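PDB 4HVT: post-proline cleaving enzyme from Rickettsia typhi, which probably acts as a serine-type oligopeptidase that cleaves peptides after proline, as in the prolyl oligopeptidase family. Local coordinates for residues M156-W161 / K186-T191; L390-Q395 / I412-S417; S529-K534 / V608-D613. One frame throughout, in Å; residues are numbered along the deposited sequence.

How the contacts relate
Contacts 1 and 2 each join neighbouring blades of the beta-propeller, while contact 3 lies in the alpha/beta-hydrolase domain; no two of them share a segment or touch. Contact 1 is the buried one, built from methionine, aromatic and proline packing, with one water linking the backbones. Contact 2 is partly buried, has exposed residues at its margin, and combines a tyrosine face over a peptide with one hydrogen bond from a side-chain amide. Contact 3, also partly buried, is mainly polar, tying a loop to the carbonyls at a helix end. All three have residues meeting the other domain. Between nearest atoms, contacts 1 and 3 are about 13 Å apart, contacts 2 and 3 about 24 Å.

Contact 1. Residues M156-W161 / K186-T191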
loop_
_atom_site.group_PDB
_atom_site.type_symbol
_atom_site.label_atom_id
_atom_site.label_comp_id
_atom_site.label_asym_id
_atom_site.label_seq_id
_atom_site.Cartn_x
_atom_site.Cartn_y
_atom_site.Cartn_z
ATOM N N MET A 156 11.430 -11.990 0.926
ATOM C CA MET A 156 11.067 -12.353 2.290
ATOM C C MET A 156 11.104 -13.880 2.498
ATOM O O MET A 156 11.274 -14.654 1.537
ATOM C CB MET A 156 9.719 -11.777 2.651
ATOM C CG MET A 156 8.580 -12.129 1.721
ATOM S SD MET A 156 7.004 -11.319 2.242
ATOM C CE MET A 156 7.356 -9.643 2.227
ATOM N N PHE A 157 11.000 -14.267 3.760
ATOM C CA PHE A 157 11.049 -15.668 4.196
ATOM C C PHE A 157 10.061 -15.785 5.356
ATOM O O PHE A 157 9.225 -14.898 5.549
ATOM C CB PHE A 157 12.476 -16.084 4.592
ATOM C CG PHE A 157 13.090 -15.229 5.611
ATOM C CD1 PHE A 157 13.613 -13.990 5.281
ATOM C CD2 PHE A 157 13.130 -15.635 6.948
ATOM C CE1 PHE A 157 14.170 -13.184 6.240
ATOM C CE2 PHE A 157 13.719 -14.833 7.905
ATOM C CZ PHE A 157 14.220 -13.610 7.544
ATOM N N PHE A 158 10.076 -16.906 6.060
ATOM C CA PHE A 158 9.170 -17.078 7.191
ATOM C C PHE A 158 9.785 -18.079 8.115
ATOM O O PHE A 158 10.692 -18.801 7.739
ATOM C CB PHE A 158 7.796 -17.573 6.754
ATOM C CG PHE A 158 7.868 -18.780 5.844
ATOM C CD1 PHE A 158 7.845 -20.062 6.387
ATOM C CD2 PHE A 158 7.869 -18.604 4.507
ATOM C CE1 PHE A 158 7.939 -21.167 5.546
ATOM C CE2 PHE A 158 7.963 -19.701 3.658
ATOM C CZ PHE A 158 7.960 -20.986 4.192
ATOM N N ARG A 159 9.274 -18.139 9.346
ATOM C CA ARG A 159 9.665 -19.148 10.291
ATOM C C ARG A 159 8.444 -19.576 11.073
ATOM O O ARG A 159 7.625 -18.727 11.492
ATOM C CB ARG A 159 10.684 -18.620 11.292
ATOM C CG ARG A 159 11.993 -18.215 10.706
ATOM C CD ARG A 159 12.878 -17.687 11.820
ATOM N NE ARG A 159 13.252 -18.715 12.777
ATOM C CZ ARG A 159 14.023 -18.489 13.840
ATOM N NH1 ARG A 159 14.448 -17.256 14.115
ATOM N NH2 ARG A 159 14.335 -19.476 14.651
ATOM N N GLU A 160 8.306 -20.866 11.299
ATOM C CA GLU A 160 7.180 -21.388 12.094
ATOM C C GLU A 160 7.382 -21.158 13.589
ATOM O O GLU A 160 8.486 -21.286 14.093
ATOM C CB GLU A 160 7.055 -22.890 11.840
ATOM C CG GLU A 160 5.743 -23.485 12.336
ATOM C CD GLU A 160 5.667 -24.981 12.183
ATOM O OE1 GLU A 160 6.613 -25.615 11.655
ATOM O OE2 GLU A 160 4.632 -25.538 12.575
ATOM N N TRP A 161 6.316 -20.814 14.287
ATOM C CA TRP A 161 6.395 -20.323 15.645
ATOM C C TRP A 161 5.230 -20.895 16.448
ATOM O O TRP A 161 4.162 -21.119 15.912
ATOM C CB TRP A 161 6.370 -18.784 15.618
ATOM C CG TRP A 161 6.474 -18.119 16.974
ATOM C CD1 TRP A 161 7.613 -17.661 17.569
ATOM C CD2 TRP A 161 5.390 -17.698 17.802
ATOM N NE1 TRP A 161 7.307 -17.049 18.765
ATOM C CE2 TRP A 161 5.952 -17.036 18.920
ATOM C CE3 TRP A 161 4.016 -17.827 17.717
ATOM C CZ2 TRP A 161 5.168 -16.509 19.963
ATOM C CZ3 TRP A 161 3.216 -17.327 18.768
ATOM C CH2 TRP A 161 3.809 -16.652 19.854
ATOM N N LYS A 186 10.622 -12.569 -3.552
ATOM C CA LYS A 186 9.791 -11.363 -3.427
ATOM C C LYS A 186 8.335 -11.735 -3.168
ATOM O O LYS A 186 7.660 -12.368 -3.978
ATOM C CB LYS A 186 9.880 -10.449 -4.641
ATOM C CG LYS A 186 11.221 -9.787 -4.809
ATOM C CD LYS A 186 11.151 -8.613 -5.777
ATOM C CE LYS A 186 10.743 -9.035 -7.166
ATOM N NZ LYS A 186 10.615 -7.821 -8.030
ATOM N N PHE A 187 7.850 -11.305 -2.023
ATOM C CA PHE A 187 6.494 -11.591 -1.534
ATOM C C PHE A 187 6.173 -13.100 -1.566
ATOM O O PHE A 187 5.064 -13.525 -1.845
ATOM C CB PHE A 187 5.462 -10.735 -2.253
ATOM C CG PHE A 187 5.710 -9.258 -2.089
ATOM C CD1 PHE A 187 5.627 -8.664 -0.832
ATOM C CD2 PHE A 187 6.127 -8.499 -3.149
ATOM C CE1 PHE A 187 5.864 -7.309 -0.655
ATOM C CE2 PHE A 187 6.388 -7.161 -2.978
ATOM C CZ PHE A 187 6.275 -6.579 -1.748
ATOM N N THR A 188 7.163 -13.868 -1.171
ATOM C CA THR A 188 6.947 -15.291 -0.810
ATOM C C THR A 188 6.186 -15.298 0.478
ATOM O O THR A 188 6.676 -14.793 1.494
ATOM C CB THR A 188 8.260 -16.034 -0.624
ATOM O OG1 THR A 188 8.900 -16.201 -1.910
ATOM C CG2 THR A 188 7.964 -17.413 -0.039
ATOM N N TYR A 189 4.964 -15.810 0.420
ATOM C CA TYR A 189 4.112 -16.001 1.573
ATOM C C TYR A 189 3.545 -17.421 1.587
ATOM O O TYR A 189 3.151 -17.961 0.513
ATOM C CB TYR A 189 2.902 -15.056 1.530
ATOM C CG TYR A 189 3.155 -13.608 1.766
ATOM C CD1 TYR A 189 3.423 -13.112 3.033
ATOM C CD2 TYR A 189 3.021 -12.715 0.727
ATOM C CE1 TYR A 189 3.608 -11.721 3.230
ATOM C CE2 TYR A 189 3.203 -11.356 0.906
ATOM C CZ TYR A 189 3.487 -10.868 2.143
ATOM O OH TYR A 189 3.670 -9.507 2.246
ATOM N N PRO A 190 3.504 -18.042 2.775
ATOM C CA PRO A 190 2.982 -19.429 2.844
ATOM C C PRO A 190 1.527 -19.485 3.267
ATOM O O PRO A 190 1.038 -18.593 3.991
ATOM C CB PRO A 190 3.845 -20.063 3.917
ATOM C CG PRO A 190 4.109 -18.896 4.881
ATOM C CD PRO A 190 4.262 -17.697 3.977
ATOM N N THR A 191 0.870 -20.570 2.834
ATOM C CA THR A 191 -0.496 -20.892 3.156
ATOM C C THR A 191 -0.529 -22.300 3.775
ATOM O O THR A 191 0.025 -23.224 3.258
ATOM C CB THR A 191 -1.388 -20.818 1.906
ATOM O OG1 THR A 191 -1.423 -19.456 1.463
ATOM C CG2 THR A 191 -2.842 -21.277 2.209
HETATM O O HOH W 1 6.723 -15.068 4.147
#
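T188 O accepts a hydrogen bond from water 1 at 2.7 Å, and M156 CG rests against the same T188 O at 3.3 Å. The water gives its other hydrogen to F157 O, 2.9 Å away, and so bridges two backbones that run nearly parallel here. M156 then reaches across to two aromatic rings. Its SD lies over one face of Y189, 3.8 Å from the ring centroid and displaced toward the rim, a Met-aromatic contact. A bend at the last torsion (chi3 59°) carries CE on toward F187, where it meets CD1 at 3.6 Å in an oblique approach. Further along, F158 offers one ring face to P190, whose CG makes a CH-pi contact 3.9 Å from the F158 centroid; T188 CG2 sits near the plane of that ring, at its edge. The T188 hydroxyl turns elsewhere, to N201 O. The linker between two propeller blades, and the first strand of the second, thus pack on strand 155-162 of the first. Beyond it, F187 also touches R651 of the hydrolase domain and lies near the probable Ser-His-Asp triad without touching it. Dispersion between sulfur, rings and proline probably carries most of the join, while the water satisfies carbonyls of the strand and of the loop leading to the next blade, which do not pair directly.

Contact 2. Residues L390-Q395 / I412-S417. With EDO (1,2-ethanediol), chain G.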
loop_
_atom_site.group_PDB
_atom_site.type_symbol
_atom_site.label_atom_id
_atom_site.label_comp_id
_atom_site.label_asym_id
_atom_site.label_seq_id
_atom_site.Cartn_x
_atom_site.Cartn_y
_atom_site.Cartn_z
ATOM N N LEU A 390 -24.909 0.637 8.151
ATOM C CA LEU A 390 -24.157 0.900 9.372
ATOM C C LEU A 390 -23.778 2.384 9.382
ATOM O O LEU A 390 -22.908 2.803 8.601
ATOM C CB LEU A 390 -22.931 0.017 9.435
ATOM C CG LEU A 390 -22.073 0.107 10.700
ATOM C CD1 LEU A 390 -22.867 -0.294 11.935
ATOM C CD2 LEU A 390 -20.840 -0.740 10.551
ATOM N N LYS A 391 -24.453 3.163 10.225
ATOM C CA LYS A 391 -24.314 4.627 10.201
ATOM C C LYS A 391 -22.938 4.975 10.771
ATOM O O LYS A 391 -22.529 4.418 11.797
ATOM C CB LYS A 391 -25.466 5.250 11.044
ATOM N N LEU A 392 -22.171 5.767 10.054
ATOM C CA LEU A 392 -20.838 6.166 10.508
ATOM C C LEU A 392 -20.874 7.570 11.148
ATOM O O LEU A 392 -21.096 8.509 10.439
ATOM C CB LEU A 392 -19.904 6.160 9.309
ATOM C CG LEU A 392 -19.789 4.789 8.608
ATOM C CD1 LEU A 392 -18.762 4.793 7.509
ATOM C CD2 LEU A 392 -19.510 3.641 9.569
ATOM N N PRO A 393 -20.613 7.691 12.450
ATOM C CA PRO A 393 -20.828 9.000 13.073
ATOM C C PRO A 393 -19.667 9.955 12.984
ATOM O O PRO A 393 -19.338 10.646 13.971
ATOM C CB PRO A 393 -21.100 8.630 14.534
ATOM C CG PRO A 393 -20.202 7.475 14.774
ATOM C CD PRO A 393 -20.176 6.702 13.452
ATOM N N TYR A 394 -19.067 10.040 11.796
ATOM C CA TYR A 394 -18.127 11.100 11.453
ATOM C C TYR A 394 -18.584 11.787 10.118
ATOM O O TYR A 394 -19.103 11.110 9.196
ATOM C CB TYR A 394 -16.746 10.462 11.239
ATOM C CG TYR A 394 -15.835 10.144 12.426
ATOM C CD1 TYR A 394 -16.176 9.190 13.384
ATOM C CD2 TYR A 394 -14.552 10.690 12.490
ATOM C CE1 TYR A 394 -15.301 8.862 14.432
ATOM C CE2 TYR A 394 -13.685 10.395 13.551
ATOM C CZ TYR A 394 -14.057 9.463 14.502
ATOM O OH TYR A 394 -13.175 9.152 15.540
ATOM N N GLN A 395 -18.388 13.099 9.975
ATOM C CA GLN A 395 -18.445 13.726 8.642
ATOM C C GLN A 395 -17.236 13.300 7.807
ATOM O O GLN A 395 -16.158 13.095 8.349
ATOM C CB GLN A 395 -18.437 15.262 8.724
ATOM C CG GLN A 395 -19.682 15.852 9.375
ATOM C CD GLN A 395 -20.919 15.711 8.498
ATOM O OE1 GLN A 395 -21.950 15.178 8.930
ATOM N NE2 GLN A 395 -20.813 16.165 7.252
ATOM N N ILE A 412 -13.409 -2.185 14.406
ATOM C CA ILE A 412 -13.749 -1.226 13.346
ATOM C C ILE A 412 -13.006 0.064 13.676
ATOM O O ILE A 412 -12.969 0.442 14.849
ATOM C CB ILE A 412 -15.289 -0.986 13.297
ATOM C CG1 ILE A 412 -16.044 -2.064 12.435
ATOM C CG2 ILE A 412 -15.625 0.340 12.665
ATOM C CD1 ILE A 412 -15.793 -3.426 12.867
ATOM N N THR A 413 -12.458 0.737 12.663
ATOM C CA THR A 413 -12.027 2.117 12.860
ATOM C C THR A 413 -12.899 3.069 12.052
ATOM O O THR A 413 -13.271 2.749 10.901
ATOM C CB THR A 413 -10.546 2.331 12.544
ATOM O OG1 THR A 413 -10.252 1.960 11.177
ATOM C CG2 THR A 413 -9.734 1.512 13.473
ATOM N N ILE A 414 -13.181 4.257 12.598
ATOM C CA ILE A 414 -13.805 5.342 11.840
ATOM C C ILE A 414 -13.002 6.603 12.194
ATOM O O ILE A 414 -12.615 6.815 13.373
ATOM C CB ILE A 414 -15.306 5.563 12.117
ATOM C CG1 ILE A 414 -16.111 4.259 12.105
ATOM C CG2 ILE A 414 -15.935 6.496 11.108
ATOM C CD1 ILE A 414 -17.524 4.333 12.604
ATOM N N GLU A 415 -12.760 7.418 11.185
ATOM C CA GLU A 415 -11.951 8.629 11.309
ATOM C C GLU A 415 -12.322 9.593 10.191
ATOM O O GLU A 415 -13.110 9.260 9.272
ATOM C CB GLU A 415 -10.462 8.304 11.154
ATOM C CG GLU A 415 -10.048 7.892 9.731
ATOM C CD GLU A 415 -8.735 7.176 9.763
ATOM O OE1 GLU A 415 -7.676 7.780 9.485
ATOM O OE2 GLU A 415 -8.725 5.959 10.112
ATOM N N ASN A 416 -11.735 10.802 10.264
ATOM C CA ASN A 416 -11.695 11.661 9.097
ATOM C C ASN A 416 -10.401 12.444 9.147
ATOM O O ASN A 416 -9.567 12.236 9.988
ATOM C CB ASN A 416 -12.991 12.519 8.931
ATOM C CG ASN A 416 -13.075 13.716 9.867
ATOM O OD1 ASN A 416 -12.049 14.209 10.317
ATOM N ND2 ASN A 416 -14.310 14.213 10.146
ATOM N N SER A 417 -10.149 13.268 8.158
ATOM C CA SER A 417 -8.820 13.850 8.046
ATOM C C SER A 417 -8.417 14.678 9.271
ATOM O O SER A 417 -7.223 14.840 9.511
ATOM C CB SER A 417 -8.740 14.689 6.780
ATOM O OG SER A 417 -7.423 15.182 6.533
HETATM C C1 EDO G . -5.898 2.723 11.595
HETATM O O1 EDO G . -5.393 2.133 10.402
HETATM C C2 EDO G . -6.478 4.102 11.339
HETATM O O2 EDO G . -6.896 4.207 9.988
#
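One face of the Y394 ring covers the peptide between I414 and E415, tilted against it: E415 N stands above the ring centre, 3.9 Å from its plane, and I414 C is displaced toward the rim. Y394 CE2 comes to 3.3 Å from E415 CA. The side chain of I414 crosses the tyrosine obliquely, CG2 touching Y394 CD1 at 3.5 Å. Its other branch, with CG1 beside the backbone N (chi1 -47°), takes CD1 up against L392 CD2 and P393 CD, each 3.7 Å from I414 CD1. P393 is the centre of an inverse gamma turn, closed by a weak bond from Y394 N to L392 O. Past the ring, N416 ND2 donates to Q395 O at 2.8 Å; the oxygen is close to the plane of the N416 amide, while the donor is tilted 27° from the Q395 carbonyl plane. N416 OD1 is taken up by I418 N. On the other side of the strand, E415 OE1 accepts from F496 N of the hydrolase domain, and OE2 from a 1,2-ethanediol, probably left from crystallisation. The loop leaving strand 388-390 is thereby laid on strand 410-415 of the following propeller blade. Hydrogen bonds of the Y394 hydroxyl with P420 O and T422 OG1 probably fix the ring's reach, while N416 ties Q395 O to the strand end.

Contact 3. Residues S529-K534 / V608-D613; sequences SAQGIK and VTEYGD
Q531 runs across E610 at about a right angle, its CG 3.9 Å from E610 OE1, with amide and carboxylate planes turned 24° apart. The glutamine is stretched out (chi1 -169°, extended beyond CG), which takes NE2 to the end of helix 608-611, where it donates to T609 O at 2.9 Å. The oxygen is close to the Q531 amide plane, but the donor stands 41° out of the carbonyl plane of T609. One residue on, G532 N donates to E610 O at 2.7 Å, again from above the carbonyl plane. Water 2 adds a third link, giving one hydrogen to G532 O (2.6 Å) and the other to Y611 O (2.7 Å). Three successive carbonyls at the close of the helix are thus each taken up by the loop, two directly and one through water. G612, with positive phi, then turns the chain out of the helix. E610 itself folds its CG over the face of Y611, and its carboxylate is held by Y267, H527, R535 and F488 N. Since Y267 lies in the propeller, as does D265, whose carbonyl takes the T609 hydroxyl, this corner of the hydrolase domain also meets the other domain. Carbonyls of a helix's last turn often lack intrahelical partners; these find them in the loop and water, and R535 with the surrounding donors would favour a charged E610.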
loop_
_atom_site.group_PDB
_atom_site.type_symbol
_atom_site.label_atom_id
_atom_site.label_comp_id
_atom_site.label_asym_id
_atom_site.label_seq_id
_atom_site.Cartn_x
_atom_site.Cartn_y
_atom_site.Cartn_z
ATOM N N SER A 529 -8.985 6.300 -17.640
ATOM C CA SER A 529 -8.896 7.634 -18.194
ATOM C C SER A 529 -7.492 8.257 -18.263
ATOM O O SER A 529 -7.284 9.197 -19.049
ATOM C CB SER A 529 -9.801 8.593 -17.389
ATOM O OG SER A 529 -11.141 8.312 -17.823
ATOM N N ALA A 530 -6.589 7.800 -17.405
ATOM C CA ALA A 530 -5.200 8.258 -17.340
ATOM C C ALA A 530 -4.196 7.121 -17.408
ATOM O O ALA A 530 -3.030 7.278 -17.051
ATOM C CB ALA A 530 -4.970 9.129 -16.116
ATOM N N GLN A 531 -4.648 5.991 -17.941
ATOM C CA GLN A 531 -3.799 4.816 -18.067
ATOM C C GLN A 531 -2.970 4.829 -19.362
ATOM O O GLN A 531 -3.400 5.309 -20.404
ATOM C CB GLN A 531 -4.655 3.561 -17.983
ATOM C CG GLN A 531 -3.877 2.286 -17.845
ATOM C CD GLN A 531 -4.791 1.069 -17.764
ATOM O OE1 GLN A 531 -6.027 1.187 -17.717
ATOM N NE2 GLN A 531 -4.186 -0.131 -17.839
ATOM N N GLY A 532 -1.761 4.281 -19.298
ATOM C CA GLY A 532 -0.963 4.132 -20.496
ATOM C C GLY A 532 -0.595 5.474 -21.129
ATOM O O GLY A 532 -0.144 6.385 -20.442
ATOM N N ILE A 533 -0.891 5.608 -22.393
ATOM C CA ILE A 533 -0.558 6.818 -23.153
ATOM C C ILE A 533 -1.493 7.980 -22.788
ATOM O O ILE A 533 -1.318 9.054 -23.302
ATOM C CB ILE A 533 -0.600 6.606 -24.689
ATOM C CG1 ILE A 533 -1.958 6.149 -25.227
ATOM C CG2 ILE A 533 0.439 5.593 -25.145
ATOM C CD1 ILE A 533 -2.029 6.066 -26.764
ATOM N N LYS A 534 -2.515 7.722 -21.954
ATOM C CA LYS A 534 -3.384 8.797 -21.466
ATOM C C LYS A 534 -2.875 9.382 -20.159
ATOM O O LYS A 534 -3.571 10.167 -19.513
ATOM C CB LYS A 534 -4.800 8.284 -21.268
ATOM C CG LYS A 534 -5.505 7.866 -22.524
ATOM C CD LYS A 534 -6.847 7.227 -22.227
ATOM C CE LYS A 534 -7.507 6.809 -23.514
ATOM N NZ LYS A 534 -8.959 6.642 -23.243
ATOM N N VAL A 608 4.046 -2.511 -17.590
ATOM C CA VAL A 608 3.903 -2.168 -18.967
ATOM C C VAL A 608 2.465 -1.761 -19.317
ATOM O O VAL A 608 2.234 -0.916 -20.164
ATOM C CB VAL A 608 4.400 -3.325 -19.861
ATOM C CG1 VAL A 608 4.047 -3.006 -21.293
ATOM C CG2 VAL A 608 5.913 -3.482 -19.693
ATOM N N THR A 609 1.460 -2.402 -18.701
ATOM C CA THR A 609 0.071 -2.054 -18.987
ATOM C C THR A 609 -0.359 -0.776 -18.308
ATOM O O THR A 609 -1.421 -0.234 -18.657
ATOM C CB THR A 609 -0.889 -3.223 -18.609
ATOM O OG1 THR A 609 -0.696 -3.557 -17.227
ATOM C CG2 THR A 609 -0.654 -4.410 -19.489
ATOM N N GLU A 610 0.423 -0.271 -17.347
ATOM C CA GLU A 610 0.147 1.003 -16.710
ATOM C C GLU A 610 0.736 2.170 -17.518
ATOM O O GLU A 610 0.109 3.196 -17.608
ATOM C CB GLU A 610 0.627 1.064 -15.255
ATOM C CG GLU A 610 0.197 2.321 -14.530
ATOM C CD GLU A 610 -1.276 2.435 -14.203
ATOM O OE1 GLU A 610 -2.001 1.446 -14.506
ATOM O OE2 GLU A 610 -1.697 3.519 -13.643
ATOM N N TYR A 611 1.941 2.018 -18.041
ATOM C CA TYR A 611 2.648 3.156 -18.614
ATOM C C TYR A 611 2.812 3.093 -20.135
ATOM O O TYR A 611 3.117 4.095 -20.760
ATOM C CB TYR A 611 4.023 3.270 -17.968
ATOM C CG TYR A 611 4.001 3.496 -16.463
ATOM C CD1 TYR A 611 3.473 4.674 -15.890
ATOM C CD2 TYR A 611 4.535 2.549 -15.615
ATOM C CE1 TYR A 611 3.434 4.849 -14.509
ATOM C CE2 TYR A 611 4.506 2.725 -14.239
ATOM C CZ TYR A 611 3.980 3.889 -13.703
ATOM O OH TYR A 611 3.962 4.024 -12.329
ATOM N N GLY A 612 2.508 1.951 -20.716
ATOM C CA GLY A 612 2.860 1.687 -22.140
ATOM C C GLY A 612 4.261 1.132 -22.231
ATOM O O GLY A 612 5.061 1.283 -21.308
ATOM N N ASP A 613 4.548 0.485 -23.362
ATOM C CA ASP A 613 5.814 -0.159 -23.642
ATOM C C ASP A 613 6.784 0.791 -24.388
ATOM O O ASP A 613 6.574 1.077 -25.543
ATOM C CB ASP A 613 5.562 -1.416 -24.450
ATOM C CG ASP A 613 6.757 -2.267 -24.570
ATOM O OD1 ASP A 613 7.895 -1.815 -24.302
ATOM O OD2 ASP A 613 6.583 -3.434 -24.922
HETATM O O HOH W 2 2.475 6.639 -20.377
#